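Local coordinates for protein thiosulfate sulfurtransferase YnjE (Escherichia coli, PDB 2WLR) that catalyses the transfer of sulfur from thiosulfate to cyanide, giving thiocyanate and sulfite, as a periplasmic monomer built of rhodanese domains, at residues 32-37 / 230-235. Sequence-based numbering, arbitrary orientation.
Sequences NGWPQT and DVRLLD
N32 and D235 face each other where a loop of the first rhodanese domain meets strand 231-234 of the second, a small buried contact bridged by waters. The amide ND2 of N32 lies 4.1 Å from OD2 of D235, too far for a direct bond; two waters, one to each side of the line between them, each bridge donor to carboxylate. One accepts from N32 ND2 at 3.0 Å and lies 2.7 Å from D235 OD2, while the second makes a longer bridge. With CG anti to the backbone N (chi1 -167°), D235 reaches toward N32; its OD1 takes the backbone N-H of M340, a link to the third domain. Farther back along the strand, the broad indole of W34 meets R232 edge to edge, its CH2 4.4 Å from NH1, which donates to the carbonyl of A142. F122, Y127 and W130 gather round the ring, and its NE1 donates to the carbonyl of L125. G33 ends helix 28-32 in a Schellman motif; its phi of 139° suits glycine, because a CB would jam against the carbonyl O of N32. R232 grips D230 side-on in a salt bridge, each bond meeting a syn lone pair: NE to OD1 at 2.9 Å, NH2 to OD2 at 3.0 Å.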
ATOM      1  N   ASN A  32      -5.196 -10.088  -4.624  1.00  6.83           N
ATOM      2  CA  ASN A  32      -4.597  -9.032  -5.437  1.00  6.61           C
ATOM      3  C   ASN A  32      -4.117  -9.511  -6.806  1.00  7.38           C
ATOM      4  O   ASN A  32      -3.957  -8.712  -7.730  1.00  8.29           O
ATOM      5  CB  ASN A  32      -3.429  -8.365  -4.716  1.00  7.27           C
ATOM      6  CG  ASN A  32      -3.838  -7.565  -3.497  1.00  8.45           C
ATOM      7  OD1 ASN A  32      -5.001  -7.162  -3.351  1.00  8.40           O
ATOM      8  ND2 ASN A  32      -2.851  -7.226  -2.680  1.00  9.60           N
ATOM      9  N   GLY A  33      -3.801 -10.796  -6.913  1.00  6.83           N
ATOM     10  CA  GLY A  33      -3.308 -11.335  -8.182  1.00  5.65           C
ATOM     11  C   GLY A  33      -2.178 -12.331  -8.101  1.00  6.15           C
ATOM     12  O   GLY A  33      -1.925 -13.010  -9.089  1.00  7.97           O
ATOM     13  N   TRP A  34      -1.495 -12.471  -6.984  1.00  5.93           N
ATOM     14  CA  TRP A  34      -0.433 -13.473  -6.899  1.00  6.27           C
ATOM     15  C   TRP A  34      -1.057 -14.851  -7.086  1.00  7.88           C
ATOM     16  O   TRP A  34      -1.992 -15.224  -6.410  1.00  8.68           O
ATOM     17  CB  TRP A  34       0.280 -13.429  -5.578  1.00  6.80           C
ATOM     18  CG  TRP A  34       1.149 -12.239  -5.451  1.00  7.22           C
ATOM     19  CD1 TRP A  34       0.880 -11.093  -4.747  1.00  7.12           C
ATOM     20  CD2 TRP A  34       2.435 -12.037  -6.054  1.00  8.50           C
ATOM     21  NE1 TRP A  34       1.881 -10.216  -4.898  1.00  6.93           N
ATOM     22  CE2 TRP A  34       2.884 -10.773  -5.646  1.00  7.80           C
ATOM     23  CE3 TRP A  34       3.267 -12.814  -6.864  1.00  8.61           C
ATOM     24  CZ2 TRP A  34       4.108 -10.241  -6.047  1.00  9.11           C
ATOM     25  CZ3 TRP A  34       4.460 -12.294  -7.267  1.00  8.40           C
ATOM     26  CH2 TRP A  34       4.905 -11.038  -6.827  1.00  9.18           C
ATOM     27  N   PRO A  35      -0.516 -15.641  -8.033  1.00  7.87           N
ATOM     28  CA  PRO A  35      -1.038 -17.005  -8.133  1.00  9.18           C
ATOM     29  C   PRO A  35      -0.617 -17.884  -6.944  1.00  8.91           C
ATOM     30  O   PRO A  35       0.454 -17.700  -6.372  1.00  9.53           O
ATOM     31  CB  PRO A  35      -0.435 -17.506  -9.451  1.00  9.16           C
ATOM     32  CG  PRO A  35       0.151 -16.337 -10.133  1.00 11.72           C
ATOM     33  CD  PRO A  35       0.428 -15.301  -9.100  1.00  9.02           C
ATOM     34  N   GLN A  36      -1.428 -18.874  -6.620  1.00  8.56           N
ATOM     35  CA  GLN A  36      -1.114 -19.788  -5.535  1.00  9.26           C
ATOM     36  C   GLN A  36      -0.054 -20.816  -5.947  1.00  9.43           C
ATOM     37  O   GLN A  36       0.549 -21.434  -5.085  1.00 10.95           O
ATOM     38  CB  GLN A  36      -2.383 -20.464  -5.024  1.00  9.70           C
ATOM     39  CG  GLN A  36      -3.391 -19.440  -4.432  1.00 11.06           C
ATOM     40  CD  GLN A  36      -4.603 -20.077  -3.828  1.00 10.48           C
ATOM     41  OE1 GLN A  36      -5.691 -20.050  -4.408  1.00 11.79           O
ATOM     42  NE2 GLN A  36      -4.439 -20.616  -2.617  1.00 11.92           N
ATOM     43  N   THR A  37       0.100 -21.019  -7.254  1.00  9.19           N
ATOM     44  CA  THR A  37       1.134 -21.911  -7.830  1.00  9.13           C
ATOM     45  C   THR A  37       1.592 -21.238  -9.116  1.00  9.10           C
ATOM     46  O   THR A  37       0.896 -20.398  -9.677  1.00 10.11           O
ATOM     47  CB  THR A  37       0.556 -23.275  -8.228  1.00  9.54           C
ATOM     48  OG1 THR A  37      -0.537 -23.083  -9.131  1.00 11.80           O
ATOM     49  CG2 THR A  37       0.077 -24.042  -6.998  1.00 10.80           C
ATOM     50  N   ASP A 230      12.508  -1.059 -11.197  1.00 10.76           N
ATOM     51  CA  ASP A 230      11.709  -2.089 -10.545  1.00 10.74           C
ATOM     52  C   ASP A 230      11.912  -1.982  -9.032  1.00  9.14           C
ATOM     53  O   ASP A 230      12.897  -2.455  -8.497  1.00  9.28           O
ATOM     54  CB  ASP A 230      12.087  -3.456 -11.122  1.00 11.21           C
ATOM     55  CG  ASP A 230      11.267  -4.607 -10.545  1.00 13.16           C
ATOM     56  OD1 ASP A 230      10.291  -4.339  -9.810  1.00 12.37           O
ATOM     57  OD2 ASP A 230      11.611  -5.773 -10.865  1.00 16.10           O
ATOM     58  N   VAL A 231      10.967  -1.303  -8.375  1.00  8.91           N
ATOM     59  CA  VAL A 231      10.953  -1.105  -6.941  1.00  8.91           C
ATOM     60  C   VAL A 231       9.630  -1.689  -6.422  1.00  8.23           C
ATOM     61  O   VAL A 231       8.541  -1.378  -6.938  1.00  8.68           O
ATOM     62  CB  VAL A 231      11.067   0.370  -6.527  1.00  7.93           C
ATOM     63  CG1 VAL A 231      11.060   0.499  -5.026  1.00  9.77           C
ATOM     64  CG2 VAL A 231      12.339   1.019  -7.095  1.00 10.78           C
ATOM     65  N   ARG A 232       9.748  -2.488  -5.383  1.00  7.93           N
ATOM     66  CA  ARG A 232       8.645  -3.226  -4.789  1.00  8.48           C
ATOM     67  C   ARG A 232       8.669  -3.077  -3.286  1.00  8.66           C
ATOM     68  O   ARG A 232       9.699  -2.715  -2.688  1.00  9.18           O
ATOM     69  CB  ARG A 232       8.739  -4.695  -5.154  1.00  8.43           C
ATOM     70  CG  ARG A 232       8.909  -4.896  -6.623  1.00  8.78           C
ATOM     71  CD  ARG A 232       8.752  -6.320  -7.015  1.00 10.74           C
ATOM     72  NE  ARG A 232       9.221  -6.573  -8.357  1.00 10.68           N
ATOM     73  CZ  ARG A 232       9.017  -7.714  -9.003  1.00 13.13           C
ATOM     74  NH1 ARG A 232       8.263  -8.665  -8.473  1.00 12.79           N
ATOM     75  NH2 ARG A 232       9.573  -7.885 -10.193  1.00 13.84           N
ATOM     76  N   LEU A 233       7.519  -3.342  -2.670  1.00  8.55           N
ATOM     77  CA  LEU A 233       7.374  -3.307  -1.208  1.00  8.53           C
ATOM     78  C   LEU A 233       6.920  -4.650  -0.744  1.00  8.80           C
ATOM     79  O   LEU A 233       6.120  -5.305  -1.393  1.00  9.82           O
ATOM     80  CB  LEU A 233       6.273  -2.349  -0.771  1.00 10.30           C
ATOM     81  CG  LEU A 233       6.478  -0.866  -1.008  1.00 12.61           C
ATOM     82  CD1 LEU A 233       5.231  -0.090  -0.507  1.00 14.39           C
ATOM     83  CD2 LEU A 233       7.759  -0.370  -0.338  1.00 16.01           C
ATOM     84  N   LEU A 234       7.366  -5.034   0.437  1.00  8.38           N
ATOM     85  CA  LEU A 234       6.709  -6.123   1.154  1.00  8.41           C
ATOM     86  C   LEU A 234       5.418  -5.628   1.792  1.00  9.33           C
ATOM     87  O   LEU A 234       5.433  -4.817   2.692  1.00  9.13           O
ATOM     88  CB  LEU A 234       7.622  -6.719   2.228  1.00  9.28           C
ATOM     89  CG  LEU A 234       7.055  -7.810   3.132  1.00  8.94           C
ATOM     90  CD1 LEU A 234       6.555  -9.024   2.318  1.00 10.97           C
ATOM     91  CD2 LEU A 234       8.085  -8.270   4.155  1.00 10.84           C
ATOM     92  N   ASP A 235       4.304  -6.169   1.329  1.00  9.34           N
ATOM     93  CA  ASP A 235       2.965  -5.727   1.746  1.00  9.37           C
ATOM     94  C   ASP A 235       2.827  -6.039   3.231  1.00  9.16           C
ATOM     95  O   ASP A 235       3.036  -7.181   3.634  1.00 10.24           O
ATOM     96  CB  ASP A 235       1.947  -6.506   0.915  1.00  9.99           C
ATOM     97  CG  ASP A 235       0.530  -5.960   0.997  1.00  9.31           C
ATOM     98  OD1 ASP A 235       0.313  -4.859   1.525  1.00 11.51           O
ATOM     99  OD2 ASP A 235      -0.347  -6.709   0.523  1.00 10.91           O
TER
HETATM  100  O   HOH W   1      -2.968  -6.467   0.178  1.00  8.01           O
HETATM  101  O   HOH W   2       0.075  -8.472  -2.116  1.00 17.92           O